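Local coordinates for protein alpha-1,2-mannosidase (Bacteroides thetaiotaomicron, PDB 2WW2) that probably hydrolyses alpha-linked mannosides with inversion of configuration, as a calcium-dependent glycoside hydrolase of family 92 from a human gut symbiont, at residues 390-395 / 462-467; 689-694 / 703-708. One frame throughout, in Å; residues are numbered along the deposited sequence.

Interaction 1 of 2, residues 390-395 / 462-467; sequences DAWMKG and AESLGK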
loop_
_atom_site.group_PDB
_atom_site.type_symbol
_atom_site.label_atom_id
_atom_site.label_comp_id
_atom_site.label_asym_id
_atom_site.label_seq_id
_atom_site.Cartn_x
_atom_site.Cartn_y
_atom_site.Cartn_z
ATOM N N ASP A 390 17.431 -4.911 -35.997
ATOM C CA ASP A 390 18.012 -5.976 -35.185
ATOM C C ASP A 390 18.402 -7.149 -36.090
ATOM O O ASP A 390 19.518 -7.711 -35.970
ATOM C CB ASP A 390 17.053 -6.432 -34.076
ATOM C CG ASP A 390 17.690 -7.458 -33.147
ATOM O OD1 ASP A 390 18.717 -7.120 -32.501
ATOM O OD2 ASP A 390 17.180 -8.604 -33.071
ATOM N N ALA A 391 17.499 -7.515 -37.007
ATOM C CA ALA A 391 17.769 -8.622 -37.932
ATOM C C ALA A 391 18.940 -8.277 -38.834
ATOM O O ALA A 391 19.860 -9.077 -39.004
ATOM C CB ALA A 391 16.537 -8.945 -38.767
ATOM N N TRP A 392 18.926 -7.068 -39.378
ATOM C CA TRP A 392 19.965 -6.652 -40.316
ATOM C C TRP A 392 21.350 -6.745 -39.678
ATOM O O TRP A 392 22.314 -7.182 -40.324
ATOM C CB TRP A 392 19.695 -5.224 -40.782
ATOM C CG TRP A 392 20.532 -4.799 -41.958
ATOM C CD1 TRP A 392 21.755 -4.200 -41.918
ATOM C CD2 TRP A 392 20.197 -4.935 -43.346
ATOM N NE1 TRP A 392 22.204 -3.949 -43.194
ATOM C CE2 TRP A 392 21.262 -4.388 -44.088
ATOM C CE3 TRP A 392 19.096 -5.456 -44.029
ATOM C CZ2 TRP A 392 21.271 -4.372 -45.491
ATOM C CZ3 TRP A 392 19.100 -5.434 -45.424
ATOM C CH2 TRP A 392 20.177 -4.889 -46.134
ATOM N N MET A 393 21.449 -6.331 -38.415
ATOM C CA MET A 393 22.755 -6.270 -37.764
ATOM C C MET A 393 23.249 -7.653 -37.377
ATOM O O MET A 393 24.397 -7.816 -36.973
ATOM C CB MET A 393 22.717 -5.360 -36.545
ATOM C CG MET A 393 22.372 -3.923 -36.892
ATOM S SD MET A 393 23.431 -3.253 -38.189
ATOM C CE MET A 393 22.577 -1.737 -38.527
ATOM N N LYS A 394 22.366 -8.641 -37.506
ATOM C CA LYS A 394 22.682 -10.021 -37.228
ATOM C C LYS A 394 22.832 -10.809 -38.523
ATOM O O LYS A 394 22.890 -12.045 -38.500
ATOM C CB LYS A 394 21.577 -10.647 -36.361
ATOM C CG LYS A 394 21.572 -10.110 -34.954
ATOM C CD LYS A 394 20.331 -10.522 -34.168
ATOM C CE LYS A 394 20.456 -10.046 -32.712
ATOM N NZ LYS A 394 19.258 -10.463 -31.928
ATOM N N GLY A 395 22.890 -10.101 -39.646
ATOM C CA GLY A 395 23.159 -10.742 -40.933
ATOM C C GLY A 395 21.928 -11.298 -41.624
ATOM O O GLY A 395 22.041 -12.015 -42.610
ATOM N N ALA A 462 21.330 3.322 -41.152
ATOM C CA ALA A 462 21.886 4.193 -42.182
ATOM C C ALA A 462 23.414 4.122 -42.155
ATOM O O ALA A 462 24.059 4.070 -43.198
ATOM C CB ALA A 462 21.435 5.624 -41.989
ATOM N N GLU A 463 23.990 4.142 -40.954
ATOM C CA GLU A 463 25.457 4.129 -40.839
ATOM C C GLU A 463 26.040 2.873 -41.490
ATOM O O GLU A 463 27.057 2.939 -42.192
ATOM C CB GLU A 463 25.892 4.225 -39.366
ATOM C CG GLU A 463 27.383 4.455 -39.217
ATOM C CD GLU A 463 27.786 4.859 -37.813
ATOM O OE1 GLU A 463 27.410 4.145 -36.871
ATOM O OE2 GLU A 463 28.484 5.895 -37.679
ATOM N N SER A 464 25.389 1.733 -41.269
ATOM C CA SER A 464 25.854 0.461 -41.830
ATOM C C SER A 464 25.752 0.408 -43.362
ATOM O O SER A 464 26.405 -0.422 -43.992
ATOM C CB SER A 464 25.139 -0.738 -41.187
ATOM O OG SER A 464 23.883 -0.973 -41.806
ATOM N N LEU A 465 24.957 1.299 -43.964
ATOM C CA LEU A 465 24.866 1.376 -45.430
ATOM C C LEU A 465 25.878 2.360 -46.008
ATOM O O LEU A 465 26.022 2.470 -47.235
ATOM C CB LEU A 465 23.458 1.799 -45.874
ATOM C CG LEU A 465 22.254 1.013 -45.349
ATOM C CD1 LEU A 465 20.962 1.518 -46.016
ATOM C CD2 LEU A 465 22.433 -0.484 -45.578
ATOM N N GLY A 466 26.574 3.082 -45.133
ATOM C CA GLY A 466 27.513 4.112 -45.567
ATOM C C GLY A 466 26.820 5.451 -45.761
ATOM O O GLY A 466 27.411 6.398 -46.308
ATOM N N LYS A 467 25.557 5.548 -45.348
ATOM C CA LYS A 467 24.843 6.826 -45.459
ATOM C C LYS A 467 25.028 7.692 -44.207
ATOM O O LYS A 467 24.103 7.883 -43.411
ATOM C CB LYS A 467 23.364 6.602 -45.773
ATOM C CG LYS A 467 23.126 5.832 -47.074
ATOM C CD LYS A 467 21.671 5.370 -47.159
ATOM C CE LYS A 467 21.393 4.579 -48.441
ATOM N NZ LYS A 467 21.656 5.400 -49.663
#

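Interaction 2 of 2, residues 689-694 / 703-708; sequences ALLNGQ and HDELKQ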
loop_
_atom_site.group_PDB
_atom_site.type_symbol
_atom_site.label_atom_id
_atom_site.label_comp_id
_atom_site.label_asym_id
_atom_site.label_seq_id
_atom_site.Cartn_x
_atom_site.Cartn_y
_atom_site.Cartn_z
ATOM N N ALA A 689 34.330 -17.706 -15.619
ATOM C CA ALA A 689 33.836 -18.184 -16.916
ATOM C C ALA A 689 34.969 -18.407 -17.930
ATOM O O ALA A 689 35.949 -17.661 -17.964
ATOM C CB ALA A 689 32.797 -17.219 -17.482
ATOM N N LEU A 690 34.837 -19.467 -18.720
ATOM C CA LEU A 690 35.650 -19.670 -19.908
ATOM C C LEU A 690 34.752 -19.593 -21.145
ATOM O O LEU A 690 33.684 -20.223 -21.192
ATOM C CB LEU A 690 36.352 -21.030 -19.857
ATOM C CG LEU A 690 37.228 -21.372 -18.650
ATOM C CD1 LEU A 690 37.718 -22.807 -18.755
ATOM C CD2 LEU A 690 38.418 -20.412 -18.544
ATOM N N LEU A 691 35.160 -18.806 -22.132
ATOM C CA LEU A 691 34.504 -18.825 -23.429
ATOM C C LEU A 691 35.440 -19.523 -24.401
ATOM O O LEU A 691 36.558 -19.048 -24.643
ATOM C CB LEU A 691 34.183 -17.414 -23.917
ATOM C CG LEU A 691 33.569 -17.300 -25.313
ATOM C CD1 LEU A 691 32.212 -18.057 -25.422
ATOM C CD2 LEU A 691 33.382 -15.829 -25.687
ATOM N N ASN A 692 35.009 -20.671 -24.919
ATOM C CA ASN A 692 35.857 -21.468 -25.786
ATOM C C ASN A 692 37.240 -21.678 -25.163
ATOM O O ASN A 692 38.268 -21.649 -25.847
ATOM C CB ASN A 692 35.936 -20.821 -27.170
ATOM C CG ASN A 692 34.555 -20.626 -27.794
ATOM O OD1 ASN A 692 34.196 -19.528 -28.223
ATOM N ND2 ASN A 692 33.765 -21.688 -27.815
ATOM N N GLY A 693 37.249 -21.917 -23.851
ATOM C CA GLY A 693 38.460 -22.320 -23.149
ATOM C C GLY A 693 39.340 -21.173 -22.691
ATOM O O GLY A 693 40.382 -21.399 -22.089
ATOM N N GLN A 694 38.938 -19.938 -22.969
ATOM C CA GLN A 694 39.720 -18.773 -22.541
ATOM C C GLN A 694 38.995 -18.004 -21.444
ATOM O O GLN A 694 37.776 -17.857 -21.489
ATOM C CB GLN A 694 39.983 -17.838 -23.724
ATOM C CG GLN A 694 40.315 -18.546 -25.045
ATOM C CD GLN A 694 41.561 -19.409 -24.979
ATOM O OE1 GLN A 694 42.594 -19.004 -24.425
ATOM N NE2 GLN A 694 41.478 -20.619 -25.562
ATOM N N HIS A 703 26.229 -11.624 -30.886
ATOM C CA HIS A 703 25.500 -12.566 -31.740
ATOM C C HIS A 703 26.470 -13.471 -32.504
ATOM O O HIS A 703 26.250 -14.676 -32.605
ATOM C CB HIS A 703 24.601 -11.818 -32.714
ATOM C CG HIS A 703 23.581 -12.692 -33.382
ATOM N ND1 HIS A 703 23.713 -13.142 -34.684
ATOM C CD2 HIS A 703 22.418 -13.204 -32.923
ATOM C CE1 HIS A 703 22.661 -13.877 -35.001
ATOM N NE2 HIS A 703 21.864 -13.936 -33.949
ATOM N N ASP A 704 27.555 -12.897 -33.019
ATOM C CA ASP A 704 28.558 -13.703 -33.753
ATOM C C ASP A 704 29.189 -14.765 -32.876
ATOM O O ASP A 704 29.416 -15.895 -33.319
ATOM C CB ASP A 704 29.638 -12.817 -34.352
ATOM C CG ASP A 704 29.182 -12.168 -35.651
ATOM O OD1 ASP A 704 28.068 -12.508 -36.116
ATOM O OD2 ASP A 704 29.919 -11.321 -36.192
ATOM N N GLU A 705 29.472 -14.413 -31.629
ATOM C CA GLU A 705 30.013 -15.408 -30.703
ATOM C C GLU A 705 29.080 -16.610 -30.561
ATOM O O GLU A 705 29.535 -17.746 -30.525
ATOM C CB GLU A 705 30.326 -14.791 -29.336
ATOM C CG GLU A 705 31.698 -14.127 -29.324
ATOM C CD GLU A 705 31.917 -13.221 -28.133
ATOM O OE1 GLU A 705 30.943 -12.872 -27.428
ATOM O OE2 GLU A 705 33.083 -12.855 -27.903
ATOM N N LEU A 706 27.781 -16.355 -30.446
ATOM C CA LEU A 706 26.801 -17.444 -30.390
ATOM C C LEU A 706 26.731 -18.244 -31.691
ATOM O O LEU A 706 26.851 -19.480 -31.690
ATOM C CB LEU A 706 25.411 -16.882 -30.056
ATOM C CG LEU A 706 25.230 -16.399 -28.605
ATOM C CD1 LEU A 706 23.942 -15.592 -28.431
ATOM C CD2 LEU A 706 25.255 -17.584 -27.650
ATOM N N LYS A 707 26.554 -17.520 -32.793
ATOM C CA LYS A 707 26.300 -18.071 -34.124
ATOM C C LYS A 707 27.412 -19.002 -34.619
ATOM O O LYS A 707 27.151 -19.957 -35.358
ATOM C CB LYS A 707 26.147 -16.903 -35.099
ATOM C CG LYS A 707 25.215 -17.123 -36.265
ATOM C CD LYS A 707 24.947 -15.807 -37.035
ATOM C CE LYS A 707 25.955 -15.579 -38.154
ATOM N NZ LYS A 707 27.283 -15.131 -37.619
ATOM N N GLN A 708 28.649 -18.727 -34.228
ATOM C CA GLN A 708 29.775 -19.535 -34.703
ATOM C C GLN A 708 29.888 -20.847 -33.931
ATOM O O GLN A 708 30.671 -21.733 -34.300
ATOM C CB GLN A 708 31.085 -18.753 -34.622
ATOM C CG GLN A 708 31.549 -18.480 -33.214
ATOM C CD GLN A 708 32.800 -17.629 -33.208
ATOM O OE1 GLN A 708 33.144 -17.030 -34.227
ATOM N NE2 GLN A 708 33.492 -17.569 -32.065
#

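Interaction 1 of 2, residues 390-395 / 462-467
Two torsions aim the ring of W392 and the thioether of M393 at S464 and L465. At W392, chi1 near -168° swings CG to the far side from the backbone N and sends the indole across to the other helix. M393 starts the other way, with CG beside its backbone N, and a bend at chi2 (-53°) carries the methyl CE over to S464. The contact joins the C-terminal ends of helices 383-393 and 444-465 in the helical catalytic domain, whose clan of six-hairpin glycosidases is built on the (alpha/alpha)6 barrel. It illustrates how helix ends can meet through van der Waals contact, with a serine hydroxyl among the touching groups and no hydrogen bond across.

Both reaching groups converge on S464, which they approach from directions roughly at right angles. Its OG lies 3.6 Å from M393 CE and 3.7 Å from W392 NE1, the latter only a close approach. The hydroxyl bonds to the carbonyl O of F461 in its own helix. L465 adds the apolar half: its methyl CD2 comes within 4.1 Å of W392 CZ2, the two side chains crossing at about a right angle. The indole also meets the ring of F461 edge-to-face, and A401 of helix 401-413 touches both W392 and L465.

Both helices stop just beyond the touching residues, each in a Schellman motif with a glycine of positive phi, G395 in one and G466 in the other. In the first, G395 N bonds to W392 O at 3.1 Å and I396 N turns back to A391 O. In the second, K467 N to A462 O and G466 N to E463 O are each 3.0 Å, and A462 O also accepts from L465 N.

Interaction 2 of 2, residues 689-694 / 703-708
L691 and E705 carry most of this small surface contact, in which a leucine at the end of a strand meets the flank of a short helix. A chi1 of 176° places L691 CG opposite the backbone N, and its methyl CD2 ends 3.7 Å from E705 OE2 and 3.9 Å from E705 CD. E705, extended beyond CG, brings its carboxylate against the methyl. The carboxylate has its polar partner elsewhere: E705 OE2 forms a salt bridge with R698 NH2, which would help to fix it while the leucine offers only van der Waals contact. At the outer edge, N692 and Q708 approach each other loosely, with no hydrogen bond.

N692 belongs to a type I' turn from L691 to Q694, the tight two-residue connection of a beta hairpin. L691 N to Q694 O (2.9 Å) and Q694 N to L691 O (3.0 Å) close it.

The chain leaves this hairpin through strand 700-702, enters helix 703-707 and then returns as strand 710-717, which pairs antiparallel with strand 685-691. L691 and L706 both pack on F672 of strand 671-675, one strand beyond 710-717, and L706 also reaches L344 of helix 338-345, which places helix 703-707 between this mixed sheet and the helical part of the domain.

Interaction 1 and interaction 2 follow one another along the chain within the family 92 catalytic domain, with centres about 23 Å apart. They meet through their less conspicuous residues: the aliphatic part of the K394 side chain packs on the imidazole of H703, while K394 NZ is held by D390 OD2 at 3.0 Å. Helix 338-345 lies against both, since D390 and K394 touch P340, and H703 and L706 touch L344. P650 is a second common neighbour, packed by M393 and bonded through its backbone to H703. None of the residues that bind the two sodium ions belongs to these segments, and both are surface contacts.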